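Local coordinates for phosphoacetylglucosamine mutase (Aspergillus lentulus, PDB 5O9X), which probably interconverts the 6-phosphate and 1-phosphate of N-acetylglucosamine, as expected of an alpha-D-phosphohexomutase, at residues 338-342 with 343-347. The protein carries 1 engineered substitution. Sequence-based numbering, arbitrary orientation.
Sequences AYANG and SSTEY
N-cap of helix 342-350, the helix that follows strand 332-337 of the four-stranded sheet in domain III: N341 occupies the cap position and, with CG anti to its N (chi1 -164°), its OD1 accepts from S343 N at 3.0 Å, the donor tilted 18° from the carbonyl plane. OD1 also lies 3.4 Å from S343 CB. The amide nitrogen, ND2, donates to L456 O, while S343 OG bonds to T454 O, which ties the cap to the 454-456 loop. The OD1 to S343 N bond closes an Asx turn. The main-chain oxygen of N341 takes two stronger donors, S344 OG at 2.7 Å, in the carbonyl plane, and S344 N at 2.9 Å, above it, and a weak third, T345 N. A chi1 of 68° brings the S344 hydroxyl back to N341 O; OG also bonds Q336 NE2 and lies 3.8 Å from A340 CB, whose side chain is about 11 Å from the bound glucose 1,6-bisphosphate. The normal helical bond from E346 N to G342 O, 3.2 Å, follows. A water donates to both A340 O and T345 OG1, 2.7 Å from each, bridging loop and first turn, and T345 OG1 has a second bond with Q336 OE1 on the preceding strand.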
loop_
_atom_site.group_PDB
_atom_site.type_symbol
_atom_site.label_atom_id
_atom_site.label_comp_id
_atom_site.label_asym_id
_atom_site.label_seq_id
_atom_site.Cartn_x
_atom_site.Cartn_y
_atom_site.Cartn_z
ATOM N N ALA A 338 10.294 -10.668 -0.200
ATOM C CA ALA A 338 11.441 -11.212 -0.928
ATOM C C ALA A 338 11.961 -10.176 -1.939
ATOM O O ALA A 338 13.114 -10.287 -2.337
ATOM C CB ALA A 338 11.021 -12.539 -1.604
ATOM N N TYR A 339 11.178 -9.125 -2.262
ATOM C CA TYR A 339 11.629 -8.097 -3.199
ATOM C C TYR A 339 12.616 -7.149 -2.493
ATOM O O TYR A 339 13.208 -6.282 -3.186
ATOM C CB TYR A 339 10.420 -7.253 -3.679
ATOM C CG TYR A 339 9.579 -8.070 -4.659
ATOM C CD1 TYR A 339 10.059 -8.299 -5.954
ATOM C CD2 TYR A 339 8.430 -8.721 -4.236
ATOM C CE1 TYR A 339 9.357 -9.069 -6.850
ATOM C CE2 TYR A 339 7.691 -9.493 -5.145
ATOM C CZ TYR A 339 8.212 -9.693 -6.426
ATOM O OH TYR A 339 7.556 -10.516 -7.327
ATOM N N ALA A 340 12.737 -7.219 -1.148
ATOM C CA ALA A 340 13.692 -6.348 -0.469
ATOM C C ALA A 340 15.127 -6.631 -0.910
ATOM O O ALA A 340 15.538 -7.805 -1.039
ATOM C CB ALA A 340 13.610 -6.493 1.057
ATOM N N ASN A 341 15.878 -5.588 -1.156
ATOM C CA ASN A 341 17.287 -5.789 -1.526
ATOM C C ASN A 341 18.035 -6.512 -0.384
ATOM O O ASN A 341 17.856 -6.186 0.802
ATOM C CB ASN A 341 17.935 -4.423 -1.740
ATOM C CG ASN A 341 19.225 -4.540 -2.472
ATOM O OD1 ASN A 341 20.261 -4.832 -1.853
ATOM N ND2 ASN A 341 19.175 -4.376 -3.782
ATOM N N GLY A 342 18.851 -7.516 -0.741
ATOM C CA GLY A 342 19.573 -8.303 0.303
ATOM C C GLY A 342 20.405 -7.410 1.178
ATOM O O GLY A 342 20.621 -7.761 2.295
ATOM N N SER A 343 20.932 -6.304 0.665
ATOM C CA SER A 343 21.715 -5.411 1.516
ATOM C C SER A 343 20.887 -4.765 2.654
ATOM O O SER A 343 21.463 -4.480 3.764
ATOM C CB SER A 343 22.376 -4.307 0.718
ATOM O OG SER A 343 23.368 -4.870 -0.136
ATOM N N SER A 344 19.584 -4.552 2.427
ATOM C CA SER A 344 18.726 -3.926 3.445
ATOM C C SER A 344 18.481 -4.944 4.561
ATOM O O SER A 344 18.523 -4.589 5.741
ATOM C CB SER A 344 17.360 -3.434 2.841
ATOM O OG SER A 344 16.544 -4.531 2.453
ATOM N N THR A 345 18.296 -6.215 4.190
ATOM C CA THR A 345 18.144 -7.279 5.177
ATOM C C THR A 345 19.405 -7.406 6.083
ATOM O O THR A 345 19.284 -7.585 7.291
ATOM C CB THR A 345 17.799 -8.604 4.464
ATOM O OG1 THR A 345 16.668 -8.393 3.531
ATOM C CG2 THR A 345 17.471 -9.770 5.488
ATOM N N GLU A 346 20.566 -7.366 5.451
ATOM C CA GLU A 346 21.842 -7.487 6.091
ATOM C C GLU A 346 22.044 -6.299 7.070
ATOM O O GLU A 346 22.517 -6.482 8.189
ATOM C CB GLU A 346 22.928 -7.497 4.984
ATOM C CG GLU A 346 24.362 -7.471 5.570
ATOM C CD GLU A 346 25.490 -7.378 4.518
ATOM O OE1 GLU A 346 25.526 -6.449 3.591
ATOM O OE2 GLU A 346 26.372 -8.273 4.645
ATOM N N TYR A 347 21.691 -5.091 6.619
ATOM C CA TYR A 347 21.735 -3.875 7.446
ATOM C C TYR A 347 20.869 -4.021 8.664
ATOM O O TYR A 347 21.291 -3.660 9.782
ATOM C CB TYR A 347 21.363 -2.646 6.617
ATOM C CG TYR A 347 21.350 -1.293 7.384
ATOM C CD1 TYR A 347 22.546 -0.574 7.634
ATOM C CD2 TYR A 347 20.157 -0.718 7.800
ATOM C CE1 TYR A 347 22.535 0.653 8.335
ATOM C CE2 TYR A 347 20.129 0.550 8.435
ATOM C CZ TYR A 347 21.330 1.185 8.718
ATOM O OH TYR A 347 21.271 2.405 9.372
HETATM O O HOH W 1 16.133 -9.411 1.111
#